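Local coordinates for ThiJ/PfpI family protein (Pseudomonas syringae pv. tomato, PDB 3EWN), which is of unknown function but belongs to the DJ-1/PfpI family, whose fold is related to that of class I glutamine amidotransferases, at residues A117-L130 against N168-F181. Numbering follows the deposited sequence.
Sequences AKYITSVCSGSLIL and NRITGAGVTAGLDF
Val123 fits its CG2 methyl against the Phe181 ring, 3.6 Å from CD2, and against Gly178. Two neighbouring parallel strands of the central DJ-1/PfpI sheet, 119-123 and 169-172, meet here, and each runs through a tight turn into a helix. The start of helix 177-189 packs on the sheet face that carries Thr121 and Val123. There the Thr121 and Phe181 side chains cross at about a right angle, with Thr121 CB 3.4 Å from Phe181 CZ; Thr121 OG1 is hydrogen-bonded to Leu88 O. On the other side Ile120 CD1 sits over the centre of the Arg169 guanidinium, 3.3 Å from CZ. A bend at chi2 lays the Arg169 chain alongside Ile120. Asn168 OD1 accepts from Arg169 NH1 in the guanidinium plane, while Asn168 ND2 donates to Lys118 O from above that carbonyl's plane. Between the strands, Ile120 N reaches Asn168 O at 2.9 Å and almost straight (176°). Cys124 has the positive phi (60°) of the nucleophile elbow, consistent with the reactive cysteine of DJ-1/PfpI relatives. His144 touches it, and a glycerol, probably from the crystallisation liquor, lies about 4 Å from its side chain. One water accepts from Ser122 OG and donates to Cys124 O and Gly172 O. With SG anti to the backbone N (chi1 -160°), Cys124 receives the Val175 N-H on its sulfur, N to SG 3.5 Å.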
loop_
_atom_site.group_PDB
_atom_site.type_symbol
_atom_site.label_atom_id
_atom_site.label_comp_id
_atom_site.label_asym_id
_atom_site.label_seq_id
_atom_site.Cartn_x
_atom_site.Cartn_y
_atom_site.Cartn_z
ATOM N N ALA A 117 -17.511 14.837 -11.286
ATOM C CA ALA A 117 -16.727 13.612 -11.424
ATOM C C ALA A 117 -17.576 12.429 -11.874
ATOM O O ALA A 117 -18.703 12.254 -11.414
ATOM C CB ALA A 117 -16.034 13.285 -10.095
ATOM N N LYS A 118 -17.033 11.616 -12.776
ATOM C CA LYS A 118 -17.758 10.447 -13.271
ATOM C C LYS A 118 -17.942 9.453 -12.126
ATOM O O LYS A 118 -18.993 8.819 -11.993
ATOM C CB LYS A 118 -16.984 9.795 -14.421
ATOM C CG LYS A 118 -17.770 8.721 -15.159
ATOM C CD LYS A 118 -16.995 8.169 -16.353
ATOM C CE LYS A 118 -17.798 7.091 -17.076
ATOM N NZ LYS A 118 -17.069 6.506 -18.238
ATOM N N TYR A 119 -16.912 9.327 -11.296
ATOM C CA TYR A 119 -16.952 8.432 -10.146
ATOM C C TYR A 119 -16.488 9.181 -8.907
ATOM O O TYR A 119 -15.505 9.916 -8.954
ATOM C CB TYR A 119 -16.035 7.229 -10.364
ATOM C CG TYR A 119 -16.430 6.336 -11.517
ATOM C CD1 TYR A 119 -17.442 5.383 -11.377
ATOM C CD2 TYR A 119 -15.789 6.441 -12.749
ATOM C CE1 TYR A 119 -17.800 4.555 -12.440
ATOM C CE2 TYR A 119 -16.138 5.618 -13.816
ATOM C CZ TYR A 119 -17.142 4.680 -13.653
ATOM O OH TYR A 119 -17.485 3.866 -14.706
ATOM N N ILE A 120 -17.214 8.990 -7.808
ATOM C CA ILE A 120 -16.894 9.606 -6.524
ATOM C C ILE A 120 -16.529 8.419 -5.643
ATOM O O ILE A 120 -17.356 7.542 -5.389
ATOM C CB ILE A 120 -18.116 10.357 -5.963
ATOM C CG1 ILE A 120 -18.426 11.550 -6.873
ATOM C CG2 ILE A 120 -17.855 10.801 -4.529
ATOM C CD1 ILE A 120 -19.667 12.327 -6.481
ATOM N N THR A 121 -15.289 8.392 -5.177
ATOM C CA THR A 121 -14.819 7.252 -4.404
ATOM C C THR A 121 -14.014 7.599 -3.165
ATOM O O THR A 121 -13.564 8.728 -2.988
ATOM C CB THR A 121 -13.939 6.357 -5.287
ATOM O OG1 THR A 121 -12.729 7.060 -5.602
ATOM C CG2 THR A 121 -14.656 6.014 -6.593
ATOM N N SER A 122 -13.825 6.597 -2.316
ATOM C CA SER A 122 -13.048 6.760 -1.096
ATOM C C SER A 122 -12.765 5.388 -0.520
ATOM O O SER A 122 -13.374 4.392 -0.915
ATOM C CB SER A 122 -13.814 7.593 -0.059
ATOM O OG SER A 122 -14.930 6.883 0.465
ATOM N N VAL A 123 -11.815 5.343 0.400
ATOM C CA VAL A 123 -11.457 4.112 1.081
ATOM C C VAL A 123 -11.344 4.437 2.566
ATOM O O VAL A 123 -10.935 5.538 2.937
ATOM C CB VAL A 123 -10.100 3.555 0.560
ATOM C CG1 VAL A 123 -9.538 2.516 1.527
ATOM C CG2 VAL A 123 -10.297 2.936 -0.810
ATOM N N CYS A 124 -11.748 3.502 3.417
ATOM C CA CYS A 124 -11.629 3.702 4.855
ATOM C C CYS A 124 -12.413 4.930 5.330
ATOM O O CYS A 124 -13.487 5.222 4.810
ATOM C CB CYS A 124 -10.142 3.838 5.204
ATOM S SG CYS A 124 -9.711 3.531 6.925
ATOM N N SER A 125 -11.874 5.664 6.304
ATOM C CA SER A 125 -12.581 6.836 6.821
ATOM C C SER A 125 -12.682 7.969 5.806
ATOM O O SER A 125 -13.223 9.032 6.104
ATOM C CB SER A 125 -11.918 7.347 8.105
ATOM O OG SER A 125 -10.564 7.689 7.883
ATOM N N GLY A 126 -12.155 7.747 4.606
ATOM C CA GLY A 126 -12.241 8.767 3.581
ATOM C C GLY A 126 -13.696 9.075 3.258
ATOM O O GLY A 126 -14.014 10.151 2.759
ATOM N N SER A 127 -14.591 8.134 3.539
ATOM C CA SER A 127 -15.999 8.372 3.255
ATOM C C SER A 127 -16.600 9.438 4.177
ATOM O O SER A 127 -17.693 9.931 3.922
ATOM C CB SER A 127 -16.800 7.063 3.328
ATOM O OG SER A 127 -16.403 6.254 4.421
ATOM N N LEU A 128 -15.891 9.795 5.247
ATOM C CA LEU A 128 -16.384 10.845 6.140
ATOM C C LEU A 128 -16.194 12.168 5.400
ATOM O O LEU A 128 -16.982 13.097 5.549
ATOM C CB LEU A 128 -15.595 10.885 7.455
ATOM C CG LEU A 128 -15.660 9.702 8.425
ATOM C CD1 LEU A 128 -14.793 10.022 9.643
ATOM C CD2 LEU A 128 -17.095 9.417 8.856
ATOM N N ILE A 129 -15.134 12.242 4.600
ATOM C CA ILE A 129 -14.850 13.444 3.832
ATOM C C ILE A 129 -15.900 13.591 2.732
ATOM O O ILE A 129 -16.412 14.687 2.510
ATOM C CB ILE A 129 -13.428 13.392 3.216
ATOM C CG1 ILE A 129 -12.379 13.415 4.333
ATOM C CG2 ILE A 129 -13.224 14.567 2.256
ATOM C CD1 ILE A 129 -10.941 13.171 3.852
ATOM N N LEU A 130 -16.231 12.486 2.058
ATOM C CA LEU A 130 -17.243 12.512 1.000
ATOM C C LEU A 130 -18.580 12.940 1.592
ATOM O O LEU A 130 -19.326 13.713 0.990
ATOM C CB LEU A 130 -17.424 11.124 0.368
ATOM C CG LEU A 130 -16.267 10.470 -0.385
ATOM C CD1 LEU A 130 -16.772 9.195 -1.044
ATOM C CD2 LEU A 130 -15.707 11.423 -1.430
ATOM N N ASN A 168 -22.846 6.079 -9.076
ATOM C CA ASN A 168 -21.450 6.411 -9.327
ATOM C C ASN A 168 -20.631 6.648 -8.059
ATOM O O ASN A 168 -19.569 7.263 -8.105
ATOM C CB ASN A 168 -21.359 7.615 -10.267
ATOM C CG ASN A 168 -21.664 8.917 -9.575
ATOM O OD1 ASN A 168 -22.536 8.985 -8.708
ATOM N ND2 ASN A 168 -20.951 9.968 -9.963
ATOM N N ARG A 169 -21.135 6.157 -6.930
ATOM C CA ARG A 169 -20.433 6.266 -5.654
ATOM C C ARG A 169 -19.882 4.884 -5.337
ATOM O O ARG A 169 -20.643 3.929 -5.203
ATOM C CB ARG A 169 -21.390 6.678 -4.527
ATOM C CG ARG A 169 -21.431 8.167 -4.213
ATOM C CD ARG A 169 -21.943 8.993 -5.385
ATOM N NE ARG A 169 -22.289 10.344 -4.950
ATOM C CZ ARG A 169 -22.722 11.307 -5.756
ATOM N NH1 ARG A 169 -22.862 11.074 -7.054
ATOM N NH2 ARG A 169 -23.034 12.497 -5.262
ATOM N N ILE A 170 -18.562 4.773 -5.227
ATOM C CA ILE A 170 -17.944 3.492 -4.908
ATOM C C ILE A 170 -17.007 3.701 -3.727
ATOM O O ILE A 170 -16.065 4.492 -3.797
ATOM C CB ILE A 170 -17.169 2.933 -6.121
ATOM C CG1 ILE A 170 -18.121 2.823 -7.319
ATOM C CG2 ILE A 170 -16.580 1.563 -5.772
ATOM C CD1 ILE A 170 -17.489 2.332 -8.603
ATOM N N THR A 171 -17.281 3.001 -2.631
ATOM C CA THR A 171 -16.473 3.140 -1.430
ATOM C C THR A 171 -15.920 1.813 -0.926
ATOM O O THR A 171 -16.560 0.768 -1.049
ATOM C CB THR A 171 -17.287 3.810 -0.290
ATOM O OG1 THR A 171 -18.530 3.114 -0.108
ATOM C CG2 THR A 171 -17.572 5.267 -0.617
ATOM N N GLY A 172 -14.713 1.868 -0.373
ATOM C CA GLY A 172 -14.084 0.679 0.167
ATOM C C GLY A 172 -14.038 0.789 1.677
ATOM O O GLY A 172 -14.043 1.892 2.220
ATOM N N ALA A 173 -13.993 -0.347 2.364
ATOM C CA ALA A 173 -13.950 -0.344 3.818
ATOM C C ALA A 173 -12.572 0.042 4.352
ATOM O O ALA A 173 -11.800 0.722 3.679
ATOM C CB ALA A 173 -14.363 -1.705 4.356
ATOM N N GLY A 174 -12.267 -0.406 5.563
ATOM C CA GLY A 174 -10.999 -0.073 6.179
ATOM C C GLY A 174 -9.723 -0.424 5.434
ATOM O O GLY A 174 -9.637 -1.423 4.722
ATOM N N VAL A 175 -8.730 0.440 5.624
ATOM C CA VAL A 175 -7.388 0.323 5.055
ATOM C C VAL A 175 -7.150 -0.593 3.847
ATOM O O VAL A 175 -7.293 -0.164 2.697
ATOM C CB VAL A 175 -6.391 -0.061 6.174
ATOM C CG1 VAL A 175 -4.963 0.079 5.681
ATOM C CG2 VAL A 175 -6.631 0.829 7.404
ATOM N N THR A 176 -6.774 -1.843 4.105
ATOM C CA THR A 176 -6.461 -2.785 3.034
ATOM C C THR A 176 -7.567 -3.039 2.019
ATOM O O THR A 176 -7.304 -3.549 0.929
ATOM C CB THR A 176 -5.978 -4.134 3.605
ATOM O OG1 THR A 176 -7.003 -4.705 4.424
ATOM C CG2 THR A 176 -4.720 -3.931 4.444
ATOM N N ALA A 177 -8.802 -2.683 2.362
ATOM C CA ALA A 177 -9.919 -2.862 1.438
ATOM C C ALA A 177 -9.665 -2.078 0.146
ATOM O O ALA A 177 -10.255 -2.361 -0.898
ATOM C CB ALA A 177 -11.218 -2.389 2.093
ATOM N N GLY A 178 -8.785 -1.086 0.228
ATOM C CA GLY A 178 -8.469 -0.270 -0.935
ATOM C C GLY A 178 -7.995 -1.068 -2.135
ATOM O O GLY A 178 -8.205 -0.662 -3.278
ATOM N N LEU A 179 -7.342 -2.197 -1.885
ATOM C CA LEU A 179 -6.862 -3.038 -2.978
ATOM C C LEU A 179 -8.017 -3.671 -3.746
ATOM O O LEU A 179 -7.998 -3.727 -4.977
ATOM C CB LEU A 179 -5.950 -4.134 -2.438
ATOM C CG LEU A 179 -4.564 -3.684 -1.990
ATOM C CD1 LEU A 179 -3.868 -4.822 -1.253
ATOM C CD2 LEU A 179 -3.755 -3.248 -3.210
ATOM N N ASP A 180 -9.022 -4.153 -3.022
ATOM C CA ASP A 180 -10.171 -4.771 -3.674
ATOM C C ASP A 180 -10.981 -3.703 -4.396
ATOM O O ASP A 180 -11.499 -3.921 -5.492
ATOM C CB ASP A 180 -11.017 -5.522 -2.642
ATOM C CG ASP A 180 -10.269 -6.705 -2.052
ATOM O OD1 ASP A 180 -9.494 -7.326 -2.805
ATOM O OD2 ASP A 180 -10.449 -7.017 -0.858
ATOM N N PHE A 181 -11.075 -2.540 -3.770
ATOM C CA PHE A 181 -11.769 -1.409 -4.360
ATOM C C PHE A 181 -11.046 -1.045 -5.662
ATOM O O PHE A 181 -11.672 -0.853 -6.709
ATOM C CB PHE A 181 -11.719 -0.234 -3.382
ATOM C CG PHE A 181 -11.837 1.110 -4.039
ATOM C CD1 PHE A 181 -13.067 1.584 -4.469
ATOM C CD2 PHE A 181 -10.708 1.891 -4.241
ATOM C CE1 PHE A 181 -13.171 2.826 -5.098
ATOM C CE2 PHE A 181 -10.798 3.130 -4.867
ATOM C CZ PHE A 181 -12.032 3.598 -5.297
HETATM O O HOH W 1 -20.649 13.269 -9.969
HETATM O O HOH W 2 -14.520 4.722 2.130
#